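Local structure of PP1b (Porcine reproductive and respiratory syndrome virus, 6JDR) at residues P92-T97 against T123-T128; T97-V102 against G118-T123; Y313-T318 against S327-D332; T338-T343 against A364-F369. The protein probably unwinds RNA and DNA duplexes with 5' to 3' polarity, as the zinc-binding, ATP-hydrolysing helicase part of the viral replicase polyprotein. The protein carries 1 engineered substitution. All blocks are in the same frame, centred on the assembly; numbering follows the deposited sequence.

Interaction 1 (P92-T97 against T123-T128); sequences PGRYQT and TALLPT
Thr123 pairs with Gln96 through two backbone bonds, as expected of an antiparallel hydrogen-bonded pair. Gln96 N donates to Thr123 O at 2.9 Å, and Thr123 N returns a longer bond of 3.2 Å to Gln96 O. On the side-chain level the Thr123 hydroxyl sits between its own backbone N and carbonyl carbon (chi1 56°), and that torsion brings OG1 to 3.5 Å from Gln96 CB. Ala124 follows as the non-hydrogen-bonded partner of Tyr95, on the other face of the sheet. Its methyl meets the tyrosine ring obliquely, Ala124 CB lying 3.5 Å from Tyr95 CE1. The far end of that ring is held separately, by a bond from Tyr95 OH to the carbonyl of Asp91. Leu125 closes the ladder with a nearly straight bond, N to Arg94 O at 2.9 Å (N-H...O 171°). Its two methyls then divide the work: CD1 reaches Gln96 CG, 4.1 Å away, whereas CD2 sits 3.8 Å above the guanidinium plane of Arg94, displaced toward its rim. The Arg94 chain bends at chi2 and chi3, and its NH2 forms a salt bridge with Asp23. The Leu125 side chain is about 7 Å from that of Cys20, a zinc ligand, so the contact borders the zinc-binding region. Strand 93-97 lies between 118-124 and 100-104, with Val102 and Val104 bonded to its other edge, while Ala17 of strand 16-17 packs on both Arg94 and Leu125.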
loop_
_atom_site.group_PDB
_atom_site.type_symbol
_atom_site.label_atom_id
_atom_site.label_comp_id
_atom_site.label_asym_id
_atom_site.label_seq_id
_atom_site.Cartn_x
_atom_site.Cartn_y
_atom_site.Cartn_z
ATOM N N PRO A 92 -19.347 -22.520 -20.830
ATOM C CA PRO A 92 -20.207 -21.530 -20.183
ATOM C C PRO A 92 -19.664 -20.112 -20.338
ATOM O O PRO A 92 -18.465 -19.883 -20.180
ATOM C CB PRO A 92 -20.206 -21.960 -18.710
ATOM C CG PRO A 92 -18.955 -22.748 -18.540
ATOM C CD PRO A 92 -18.734 -23.440 -19.853
ATOM N N GLY A 93 -20.552 -19.174 -20.648
ATOM C CA GLY A 93 -20.161 -17.792 -20.906
ATOM C C GLY A 93 -21.284 -17.006 -21.552
ATOM O O GLY A 93 -22.459 -17.297 -21.329
ATOM N N ARG A 94 -20.923 -16.017 -22.367
ATOM C CA ARG A 94 -21.904 -15.127 -22.985
ATOM C C ARG A 94 -21.605 -14.935 -24.475
ATOM O O ARG A 94 -20.455 -14.728 -24.862
ATOM C CB ARG A 94 -21.919 -13.789 -22.246
ATOM C CG ARG A 94 -23.296 -13.153 -22.121
ATOM C CD ARG A 94 -23.530 -12.617 -20.716
ATOM N NE ARG A 94 -22.520 -11.631 -20.325
ATOM C CZ ARG A 94 -22.714 -10.313 -20.240
ATOM N NH1 ARG A 94 -23.897 -9.760 -20.510
ATOM N NH2 ARG A 94 -21.704 -9.533 -19.870
ATOM N N TYR A 95 -22.652 -15.015 -25.299
ATOM C CA TYR A 95 -22.516 -15.058 -26.755
ATOM C C TYR A 95 -23.554 -14.181 -27.454
ATOM O O TYR A 95 -24.695 -14.085 -26.999
ATOM C CB TYR A 95 -22.705 -16.492 -27.251
ATOM C CG TYR A 95 -21.737 -17.514 -26.689
ATOM C CD1 TYR A 95 -20.580 -17.858 -27.383
ATOM C CD2 TYR A 95 -21.992 -18.160 -25.477
ATOM C CE1 TYR A 95 -19.698 -18.803 -26.884
ATOM C CE2 TYR A 95 -21.113 -19.106 -24.970
ATOM C CZ TYR A 95 -19.967 -19.426 -25.678
ATOM O OH TYR A 95 -19.081 -20.366 -25.189
ATOM N N GLN A 96 -23.159 -13.555 -28.563
ATOM C CA GLN A 96 -24.102 -12.862 -29.445
ATOM C C GLN A 96 -24.584 -13.849 -30.506
ATOM O O GLN A 96 -23.788 -14.599 -31.067
ATOM C CB GLN A 96 -23.453 -11.651 -30.129
ATOM C CG GLN A 96 -23.162 -10.468 -29.215
ATOM C CD GLN A 96 -24.402 -9.684 -28.813
ATOM O OE1 GLN A 96 -25.516 -9.971 -29.262
ATOM N NE2 GLN A 96 -24.212 -8.684 -27.955
ATOM N N THR A 97 -25.891 -13.842 -30.761
ATOM C CA THR A 97 -26.518 -14.713 -31.752
ATOM C C THR A 97 -27.611 -13.934 -32.471
ATOM O O THR A 97 -27.898 -12.795 -32.104
ATOM C CB THR A 97 -27.174 -15.938 -31.088
ATOM O OG1 THR A 97 -28.288 -15.511 -30.291
ATOM C CG2 THR A 97 -26.178 -16.688 -30.212
ATOM N N THR A 123 -20.763 -15.530 -31.590
ATOM C CA THR A 123 -19.497 -14.917 -31.228
ATOM C C THR A 123 -19.500 -14.737 -29.720
ATOM O O THR A 123 -20.412 -14.122 -29.167
ATOM C CB THR A 123 -19.307 -13.551 -31.909
ATOM O OG1 THR A 123 -20.416 -12.701 -31.593
ATOM C CG2 THR A 123 -19.213 -13.716 -33.420
ATOM N N ALA A 124 -18.491 -15.294 -29.059
ATOM C CA ALA A 124 -18.347 -15.163 -27.615
ATOM C C ALA A 124 -17.861 -13.766 -27.247
ATOM O O ALA A 124 -17.036 -13.182 -27.953
ATOM C CB ALA A 124 -17.373 -16.205 -27.085
ATOM N N LEU A 125 -18.382 -13.237 -26.145
ATOM C CA LEU A 125 -17.834 -12.030 -25.533
ATOM C C LEU A 125 -16.465 -12.346 -24.955
ATOM O O LEU A 125 -16.278 -13.394 -24.334
ATOM C CB LEU A 125 -18.752 -11.511 -24.423
ATOM C CG LEU A 125 -19.805 -10.479 -24.832
ATOM C CD1 LEU A 125 -20.550 -10.901 -26.088
ATOM C CD2 LEU A 125 -20.771 -10.236 -23.681
ATOM N N LEU A 126 -15.510 -11.443 -25.162
ATOM C CA LEU A 126 -14.170 -11.604 -24.606
ATOM C C LEU A 126 -14.191 -11.331 -23.102
ATOM O O LEU A 126 -15.084 -10.639 -22.601
ATOM C CB LEU A 126 -13.181 -10.657 -25.294
ATOM C CG LEU A 126 -12.980 -10.857 -26.800
ATOM C CD1 LEU A 126 -12.181 -9.716 -27.401
ATOM C CD2 LEU A 126 -12.293 -12.183 -27.087
ATOM N N PRO A 127 -13.205 -11.871 -22.369
ATOM C CA PRO A 127 -13.140 -11.607 -20.930
ATOM C C PRO A 127 -12.546 -10.239 -20.565
ATOM O O PRO A 127 -12.534 -9.889 -19.385
ATOM C CB PRO A 127 -12.236 -12.734 -20.416
ATOM C CG PRO A 127 -11.336 -13.043 -21.566
ATOM C CD PRO A 127 -12.148 -12.802 -22.810
ATOM N N THR A 128 -12.078 -9.470 -21.553
ATOM C CA THR A 128 -11.367 -8.215 -21.297
ATOM C C THR A 128 -11.966 -7.398 -20.153
ATOM O O THR A 128 -11.271 -7.092 -19.185
ATOM C CB THR A 128 -11.306 -7.321 -22.550
ATOM O OG1 THR A 128 -10.943 -8.103 -23.697
ATOM C CG2 THR A 128 -10.288 -6.193 -22.363
#

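Interaction 2 (T97-V102 against G118-T123); sequences TRRGLV and GDYAST
The polar link between Arg98 and Asp119 runs from side chain to backbone. Arg98 NH1 donates to Asp119 O at 3.0 Å, with an N-H...O angle of 162° and the oxygen near the guanidinium plane; NH2 adds a weak bond to the same oxygen. The reach follows from the torsions: CG starts between the backbone N and carbonyl carbon (chi1 65°), and the chain is then extended from CG to NE.

Packing adds a second element. Tyr120 CD1 lies 3.3 Å above the centre of the Arg98 guanidinium, whose plane is 24° from that of the ring. The phenol is held beyond, by Tyr120 OH to Pro116 O. There is also a looser van der Waals contact between Thr97 CG2 and Ser122 CB, 4.0 Å.

Water supplies the third kind. One molecule accepts from Arg98 N and donates to Ala121 O, both at 2.7 Å, joining the turn to the strand. Another accepts from Arg98 NH1 and, weakly, from Ala121 N.

Within the turn, Gly100 O takes bonds from both Thr97 N and Thr97 OG1, and Gly100 N bonds back to Thr97 O. This is a type I turn closing the beta hairpin of strands 93-97 and 100-104, whose first strand pairs with 118-124 in the same antiparallel sheet.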
loop_
_atom_site.group_PDB
_atom_site.type_symbol
_atom_site.label_atom_id
_atom_site.label_comp_id
_atom_site.label_asym_id
_atom_site.label_seq_id
_atom_site.Cartn_x
_atom_site.Cartn_y
_atom_site.Cartn_z
ATOM N N THR A 97 -25.891 -13.842 -30.761
ATOM C CA THR A 97 -26.518 -14.713 -31.752
ATOM C C THR A 97 -27.611 -13.934 -32.471
ATOM O O THR A 97 -27.898 -12.795 -32.104
ATOM C CB THR A 97 -27.174 -15.938 -31.088
ATOM O OG1 THR A 97 -28.288 -15.511 -30.291
ATOM C CG2 THR A 97 -26.178 -16.688 -30.212
ATOM N N ARG A 98 -28.235 -14.552 -33.474
ATOM C CA ARG A 98 -29.362 -13.930 -34.182
ATOM C C ARG A 98 -30.546 -13.634 -33.253
ATOM O O ARG A 98 -31.337 -12.737 -33.525
ATOM C CB ARG A 98 -29.815 -14.784 -35.376
ATOM C CG ARG A 98 -30.399 -16.150 -35.029
ATOM C CD ARG A 98 -30.918 -16.853 -36.276
ATOM N NE ARG A 98 -31.491 -18.167 -35.977
ATOM C CZ ARG A 98 -30.810 -19.314 -35.927
ATOM N NH1 ARG A 98 -29.499 -19.354 -36.155
ATOM N NH2 ARG A 98 -31.450 -20.442 -35.640
ATOM N N ARG A 99 -30.652 -14.384 -32.158
ATOM C CA ARG A 99 -31.640 -14.115 -31.108
ATOM C C ARG A 99 -31.100 -13.157 -30.031
ATOM O O ARG A 99 -31.604 -13.134 -28.908
ATOM C CB ARG A 99 -32.104 -15.439 -30.473
ATOM C CG ARG A 99 -33.228 -16.143 -31.228
ATOM C CD ARG A 99 -34.580 -15.912 -30.558
ATOM N NE ARG A 99 -35.708 -16.335 -31.390
ATOM C CZ ARG A 99 -36.253 -15.613 -32.371
ATOM N NH1 ARG A 99 -35.781 -14.407 -32.681
ATOM N NH2 ARG A 99 -37.281 -16.104 -33.059
ATOM N N GLY A 100 -30.088 -12.362 -30.375
ATOM C CA GLY A 100 -29.505 -11.401 -29.442
ATOM C C GLY A 100 -28.499 -12.020 -28.490
ATOM O O GLY A 100 -27.966 -13.102 -28.742
ATOM N N LEU A 101 -28.240 -11.317 -27.389
ATOM C CA LEU A 101 -27.252 -11.742 -26.400
ATOM C C LEU A 101 -27.830 -12.823 -25.493
ATOM O O LEU A 101 -28.944 -12.680 -24.992
ATOM C CB LEU A 101 -26.808 -10.541 -25.562
ATOM C CG LEU A 101 -25.686 -10.774 -24.548
ATOM C CD1 LEU A 101 -24.401 -11.210 -25.237
ATOM C CD2 LEU A 101 -25.462 -9.508 -23.738
ATOM N N VAL A 102 -27.064 -13.892 -25.281
ATOM C CA VAL A 102 -27.513 -15.033 -24.479
ATOM C C VAL A 102 -26.380 -15.609 -23.630
ATOM O O VAL A 102 -25.209 -15.506 -23.993
ATOM C CB VAL A 102 -28.090 -16.160 -25.367
ATOM C CG1 VAL A 102 -29.364 -15.699 -26.063
ATOM C CG2 VAL A 102 -27.062 -16.640 -26.386
ATOM N N GLY A 118 -31.921 -25.805 -32.093
ATOM C CA GLY A 118 -31.400 -25.302 -33.358
ATOM C C GLY A 118 -29.892 -25.159 -33.355
ATOM O O GLY A 118 -29.212 -25.612 -32.429
ATOM N N ASP A 119 -29.373 -24.543 -34.413
ATOM C CA ASP A 119 -27.953 -24.235 -34.525
ATOM C C ASP A 119 -27.799 -22.731 -34.715
ATOM O O ASP A 119 -28.451 -22.138 -35.580
ATOM C CB ASP A 119 -27.321 -24.993 -35.694
ATOM C CG ASP A 119 -27.289 -26.495 -35.466
ATOM O OD1 ASP A 119 -28.357 -27.084 -35.210
ATOM O OD2 ASP A 119 -26.193 -27.092 -35.542
ATOM N N TYR A 120 -26.948 -22.117 -33.896
ATOM C CA TYR A 120 -26.779 -20.667 -33.911
ATOM C C TYR A 120 -25.323 -20.273 -34.115
ATOM O O TYR A 120 -24.441 -20.712 -33.367
ATOM C CB TYR A 120 -27.277 -20.062 -32.602
ATOM C CG TYR A 120 -28.708 -20.400 -32.256
ATOM C CD1 TYR A 120 -29.756 -19.575 -32.657
ATOM C CD2 TYR A 120 -29.013 -21.533 -31.514
ATOM C CE1 TYR A 120 -31.068 -19.876 -32.333
ATOM C CE2 TYR A 120 -30.320 -21.843 -31.185
ATOM C CZ TYR A 120 -31.345 -21.013 -31.596
ATOM O OH TYR A 120 -32.644 -21.327 -31.267
ATOM N N ALA A 121 -25.075 -19.450 -35.131
ATOM C CA ALA A 121 -23.789 -18.783 -35.268
ATOM C C ALA A 121 -23.610 -17.905 -34.030
ATOM O O ALA A 121 -24.503 -17.131 -33.682
ATOM C CB ALA A 121 -23.753 -17.942 -36.530
ATOM N N SER A 122 -22.473 -18.043 -33.357
ATOM C CA SER A 122 -22.258 -17.354 -32.093
ATOM C C SER A 122 -20.847 -16.797 -31.976
ATOM O O SER A 122 -19.862 -17.494 -32.233
ATOM C CB SER A 122 -22.544 -18.298 -30.918
ATOM O OG SER A 122 -21.554 -19.309 -30.816
ATOM N N THR A 123 -20.763 -15.530 -31.590
ATOM C CA THR A 123 -19.497 -14.917 -31.228
ATOM C C THR A 123 -19.500 -14.737 -29.720
ATOM O O THR A 123 -20.412 -14.122 -29.167
ATOM C CB THR A 123 -19.307 -13.551 -31.909
ATOM O OG1 THR A 123 -20.416 -12.701 -31.593
ATOM C CG2 THR A 123 -19.213 -13.716 -33.420
HETATM O O HOH W 1 -27.187 -18.175 -37.364
HETATM O O HOH W 2 -27.064 -16.768 -34.444
#

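Interaction 3 (Y313-T318 against S327-D332); sequences YGQVLT and SAITID
Val316 O is gripped by two donors that approach from opposite faces of its carbonyl plane: Ile329 N across the contact, at 3.2 Å, and the amide of neighbouring Gln315, whose NE2 lies 3.0 Å from Val316 O. The same NE2 gives its other hydrogen to Ser327 O at 3.0 Å, nearly straight (N-H...O 175°). Both acceptors lie close to the amide plane, so the two bonds together should fix the rotation of that amide. It arrives there because the Gln315 chain, with CG anti to the backbone N (chi1 179°), folds back at chi2.

Further along, the parallel pairing of Leu317 with Ile329 is completed by Thr318 N to Ile329 O, 3.2 Å. The last bond, Ile331 N to Thr318 O, is long and bent, its donor standing 52° out of the carbonyl plane.

Apolar contacts fall beside this ladder. Leu317 and Ile329 run side by side, pointing the same way, with Leu317 CD2 3.6 Å from Ile329 CG1. Val316 CB meets Ala328 CB at 3.6 Å.

The short, weakly bonded strand at about 329-330 is an outermost strand of a parallel sheet within the helicase core. Strand 315-318 separates it from 342-345, and Ile331 reaches across to Leu344 and to Val359 and Ala360 of helix 354-361.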
loop_
_atom_site.group_PDB
_atom_site.type_symbol
_atom_site.label_atom_id
_atom_site.label_comp_id
_atom_site.label_asym_id
_atom_site.label_seq_id
_atom_site.Cartn_x
_atom_site.Cartn_y
_atom_site.Cartn_z
ATOM N N TYR A 313 21.127 11.043 33.812
ATOM C CA TYR A 313 21.705 10.392 32.636
ATOM C C TYR A 313 21.662 11.309 31.417
ATOM O O TYR A 313 20.597 11.794 31.034
ATOM C CB TYR A 313 20.977 9.083 32.324
ATOM C CG TYR A 313 21.122 7.998 33.377
ATOM C CD1 TYR A 313 22.319 7.812 34.071
ATOM C CD2 TYR A 313 20.070 7.129 33.650
ATOM C CE1 TYR A 313 22.450 6.812 35.020
ATOM C CE2 TYR A 313 20.196 6.123 34.596
ATOM C CZ TYR A 313 21.388 5.971 35.279
ATOM O OH TYR A 313 21.519 4.976 36.220
ATOM N N GLY A 314 22.825 11.537 30.808
ATOM C CA GLY A 314 22.936 12.407 29.640
ATOM C C GLY A 314 22.608 13.845 29.986
ATOM O O GLY A 314 22.819 14.275 31.117
ATOM N N GLN A 315 22.087 14.588 29.014
ATOM C CA GLN A 315 21.640 15.956 29.254
ATOM C C GLN A 315 20.274 15.938 29.929
ATOM O O GLN A 315 19.345 15.303 29.433
ATOM C CB GLN A 315 21.558 16.735 27.938
ATOM C CG GLN A 315 21.077 18.173 28.083
ATOM C CD GLN A 315 21.957 18.994 29.007
ATOM O OE1 GLN A 315 23.129 19.226 28.712
ATOM N NE2 GLN A 315 21.400 19.436 30.132
ATOM N N VAL A 316 20.156 16.633 31.058
ATOM C CA VAL A 316 18.879 16.747 31.759
ATOM C C VAL A 316 18.069 17.900 31.176
ATOM O O VAL A 316 18.599 18.993 30.952
ATOM C CB VAL A 316 19.074 16.968 33.274
ATOM C CG1 VAL A 316 17.734 17.191 33.969
ATOM C CG2 VAL A 316 19.807 15.785 33.892
ATOM N N LEU A 317 16.786 17.641 30.934
ATOM C CA LEU A 317 15.865 18.638 30.406
ATOM C C LEU A 317 14.697 18.795 31.359
ATOM O O LEU A 317 14.245 17.816 31.952
ATOM C CB LEU A 317 15.338 18.208 29.039
ATOM C CG LEU A 317 16.368 18.021 27.926
ATOM C CD1 LEU A 317 15.681 17.566 26.645
ATOM C CD2 LEU A 317 17.144 19.307 27.685
ATOM N N THR A 318 14.206 20.025 31.499
ATOM C CA THR A 318 13.067 20.301 32.371
ATOM C C THR A 318 12.335 21.561 31.904
ATOM O O THR A 318 12.966 22.497 31.430
ATOM C CB THR A 318 13.512 20.434 33.846
ATOM O OG1 THR A 318 12.364 20.591 34.693
ATOM C CG2 THR A 318 14.460 21.616 34.036
ATOM N N SER A 327 24.083 20.784 35.614
ATOM C CA SER A 327 24.224 21.294 34.251
ATOM C C SER A 327 22.960 21.070 33.409
ATOM O O SER A 327 23.037 20.933 32.187
ATOM C CB SER A 327 25.427 20.622 33.584
ATOM O OG SER A 327 25.263 19.214 33.554
ATOM N N ALA A 328 21.798 21.044 34.060
ATOM C CA ALA A 328 20.525 20.863 33.368
ATOM C C ALA A 328 20.108 22.149 32.666
ATOM O O ALA A 328 20.494 23.242 33.078
ATOM C CB ALA A 328 19.449 20.433 34.349
ATOM N N ILE A 329 19.308 22.005 31.612
ATOM C CA ILE A 329 18.798 23.145 30.847
ATOM C C ILE A 329 17.296 23.024 30.637
ATOM O O ILE A 329 16.722 21.945 30.803
ATOM C CB ILE A 329 19.488 23.260 29.472
ATOM C CG1 ILE A 329 19.294 21.975 28.654
ATOM C CG2 ILE A 329 20.969 23.563 29.654
ATOM C CD1 ILE A 329 19.805 22.067 27.233
ATOM N N THR A 330 16.660 24.131 30.264
ATOM C CA THR A 330 15.248 24.097 29.914
ATOM C C THR A 330 15.054 23.400 28.575
ATOM O O THR A 330 15.994 23.257 27.786
ATOM C CB THR A 330 14.623 25.499 29.816
ATOM O OG1 THR A 330 15.327 26.277 28.839
ATOM C CG2 THR A 330 14.654 26.198 31.163
ATOM N N ILE A 331 13.822 22.976 28.325
ATOM C CA ILE A 331 13.457 22.388 27.046
ATOM C C ILE A 331 13.518 23.457 25.952
ATOM O O ILE A 331 13.893 23.161 24.818
ATOM C CB ILE A 331 12.056 21.747 27.105
ATOM C CG1 ILE A 331 12.051 20.576 28.098
ATOM C CG2 ILE A 331 11.631 21.260 25.730
ATOM C CD1 ILE A 331 10.673 20.209 28.613
ATOM N N ASP A 332 13.171 24.696 26.296
ATOM C CA ASP A 332 13.279 25.816 25.356
ATOM C C ASP A 332 14.722 26.083 24.922
ATOM O O ASP A 332 14.968 26.446 23.771
ATOM C CB ASP A 332 12.683 27.091 25.960
ATOM C CG ASP A 332 11.183 26.989 26.174
ATOM O OD1 ASP A 332 10.679 25.859 26.361
ATOM O OD2 ASP A 332 10.508 28.042 26.158
#

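Interaction 4 (T338-T343 against A364-F369); sequences TFDVVT and ARHAIF
Strands 342-345 and 367-371 are the parallel strands of a beta-alpha-beta unit whose crossover contains helix 354-361, and at the corners leading into them Asp340 O meets several backbone N-H groups of the other segment. His366 N binds it at 2.9 Å, in the carbonyl plane on a lone pair; Ala367 N binds it at 3.2 Å, tilted 17° from that plane. Arg365 N adds a weak third bond. Both chains turn a corner here, at 340-341 and 365-366, consistent with consecutive amides converging on one oxygen.

Beyond the corner the regular ladder takes over. Val342 N donates to Ala367 O at 3.2 Å, and Phe369 N to Val342 O at 2.8 Å.

Outside the backbone shell, Val342 CG2 packs on Ala364 CB at 3.7 Å. The other face carries Val341, Thr343, Ala367 and Phe369. Farther out, Asp340 OD2 accepts from Arg423 N, and Thr343 OG1 bonds to Tyr313 O; the ring of Tyr313 also meets that of Phe369, their planes about 60° apart.

Val341 CG1, anti to its own N (chi1 -173°), approaches the Phe369 ring at its edge, in the ring plane, 3.7 Å from CE1.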
loop_
_atom_site.group_PDB
_atom_site.type_symbol
_atom_site.label_atom_id
_atom_site.label_comp_id
_atom_site.label_asym_id
_atom_site.label_seq_id
_atom_site.Cartn_x
_atom_site.Cartn_y
_atom_site.Cartn_z
ATOM N N THR A 338 21.262 18.269 19.848
ATOM C CA THR A 338 21.114 16.818 19.733
ATOM C C THR A 338 22.048 16.107 20.704
ATOM O O THR A 338 23.202 16.507 20.868
ATOM C CB THR A 338 21.438 16.336 18.304
ATOM O OG1 THR A 338 20.641 17.059 17.360
ATOM C CG2 THR A 338 21.171 14.840 18.158
ATOM N N PHE A 339 21.545 15.048 21.335
ATOM C CA PHE A 339 22.310 14.281 22.316
ATOM C C PHE A 339 22.120 12.789 22.085
ATOM O O PHE A 339 21.240 12.377 21.329
ATOM C CB PHE A 339 21.867 14.640 23.740
ATOM C CG PHE A 339 21.763 16.117 23.987
ATOM C CD1 PHE A 339 22.882 16.855 24.352
ATOM C CD2 PHE A 339 20.548 16.775 23.847
ATOM C CE1 PHE A 339 22.789 18.222 24.577
ATOM C CE2 PHE A 339 20.447 18.140 24.069
ATOM C CZ PHE A 339 21.569 18.866 24.433
ATOM N N ASP A 340 22.954 11.986 22.737
ATOM C CA ASP A 340 22.807 10.535 22.705
ATOM C C ASP A 340 21.776 10.113 23.736
ATOM O O ASP A 340 20.830 9.391 23.421
ATOM C CB ASP A 340 24.141 9.844 22.993
ATOM C CG ASP A 340 25.181 10.104 21.918
ATOM O OD1 ASP A 340 24.927 10.934 21.015
ATOM O OD2 ASP A 340 26.259 9.472 21.974
ATOM N N VAL A 341 21.975 10.568 24.971
ATOM C CA VAL A 341 21.060 10.279 26.069
ATOM C C VAL A 341 20.490 11.583 26.607
ATOM O O VAL A 341 21.144 12.626 26.555
ATOM C CB VAL A 341 21.761 9.521 27.214
ATOM C CG1 VAL A 341 20.748 9.078 28.267
ATOM C CG2 VAL A 341 22.527 8.325 26.666
ATOM N N VAL A 342 19.258 11.514 27.106
ATOM C CA VAL A 342 18.563 12.672 27.661
ATOM C C VAL A 342 17.731 12.223 28.853
ATOM O O VAL A 342 17.264 11.087 28.894
ATOM C CB VAL A 342 17.645 13.324 26.607
ATOM C CG1 VAL A 342 16.746 14.384 27.230
ATOM C CG2 VAL A 342 18.470 13.923 25.477
ATOM N N THR A 343 17.561 13.110 29.826
ATOM C CA THR A 343 16.676 12.851 30.958
ATOM C C THR A 343 15.601 13.935 31.038
ATOM O O THR A 343 15.895 15.084 31.363
ATOM C CB THR A 343 17.450 12.780 32.292
ATOM O OG1 THR A 343 18.367 11.683 32.255
ATOM C CG2 THR A 343 16.498 12.578 33.463
ATOM N N ALA A 364 16.959 13.277 21.971
ATOM C CA ALA A 364 17.785 12.090 22.190
ATOM C C ALA A 364 17.944 11.240 20.938
ATOM O O ALA A 364 17.068 11.217 20.068
ATOM C CB ALA A 364 17.206 11.245 23.313
ATOM N N ARG A 365 19.067 10.529 20.871
ATOM C CA ARG A 365 19.370 9.633 19.762
ATOM C C ARG A 365 19.137 8.175 20.154
ATOM O O ARG A 365 18.408 7.456 19.471
ATOM C CB ARG A 365 20.817 9.836 19.308
ATOM C CG ARG A 365 21.205 9.058 18.061
ATOM C CD ARG A 365 22.616 9.403 17.612
ATOM N NE ARG A 365 22.698 10.720 16.979
ATOM C CZ ARG A 365 22.309 10.997 15.734
ATOM N NH1 ARG A 365 21.784 10.054 14.952
ATOM N NH2 ARG A 365 22.438 12.234 15.266
ATOM N N HIS A 366 19.751 7.749 21.257
ATOM C CA HIS A 366 19.744 6.339 21.663
ATOM C C HIS A 366 18.878 6.021 22.884
ATOM O O HIS A 366 18.327 4.921 22.975
ATOM C CB HIS A 366 21.178 5.864 21.915
ATOM C CG HIS A 366 22.048 5.913 20.700
ATOM N ND1 HIS A 366 21.856 5.084 19.614
ATOM C CD2 HIS A 366 23.112 6.693 20.394
ATOM C CE1 HIS A 366 22.764 5.352 18.693
ATOM N NE2 HIS A 366 23.539 6.323 19.142
ATOM N N ALA A 367 18.759 6.956 23.821
ATOM C CA ALA A 367 17.962 6.710 25.024
ATOM C C ALA A 367 17.412 7.989 25.625
ATOM O O ALA A 367 18.028 9.048 25.531
ATOM C CB ALA A 367 18.789 5.966 26.061
ATOM N N ILE A 368 16.240 7.877 26.241
ATOM C CA ILE A 368 15.654 8.975 26.998
ATOM C C ILE A 368 15.034 8.413 28.279
ATOM O O ILE A 368 14.266 7.450 28.239
ATOM C CB ILE A 368 14.644 9.796 26.144
ATOM C CG1 ILE A 368 14.103 11.007 26.930
ATOM C CG2 ILE A 368 13.530 8.915 25.583
ATOM C CD1 ILE A 368 12.778 10.803 27.637
ATOM N N PHE A 369 15.412 8.993 29.415
ATOM C CA PHE A 369 14.873 8.597 30.714
ATOM C C PHE A 369 13.903 9.668 31.180
ATOM O O PHE A 369 14.230 10.852 31.167
ATOM C CB PHE A 369 15.999 8.427 31.736
ATOM C CG PHE A 369 16.962 7.329 31.394
ATOM C CD1 PHE A 369 18.017 7.560 30.518
ATOM C CD2 PHE A 369 16.813 6.061 31.939
ATOM C CE1 PHE A 369 18.905 6.546 30.195
ATOM C CE2 PHE A 369 17.696 5.043 31.619
ATOM C CZ PHE A 369 18.744 5.286 30.746
#

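In the fold
The four contacts fall into two pairs at opposite sides of the chain's centre. Interactions 1 and 2, with centres 10 Å apart, share Thr97 and Thr123 and belong to one four-stranded antiparallel sheet; Tyr95 N, 2.9 Å from Val102 O, joins them directly. Interactions 3 and 4, also 10 Å apart, are neighbours in the parallel sheet of the helicase core, linked by Leu317 N to Thr343 O at 2.7 Å. Between interactions 1 and 3 the centres are 75 Å apart. The zinc-binding part adjoins the first pair: the Leu125 side chain is about 9 Å from a bound zinc ion. The second pair lies away from the known metal sites.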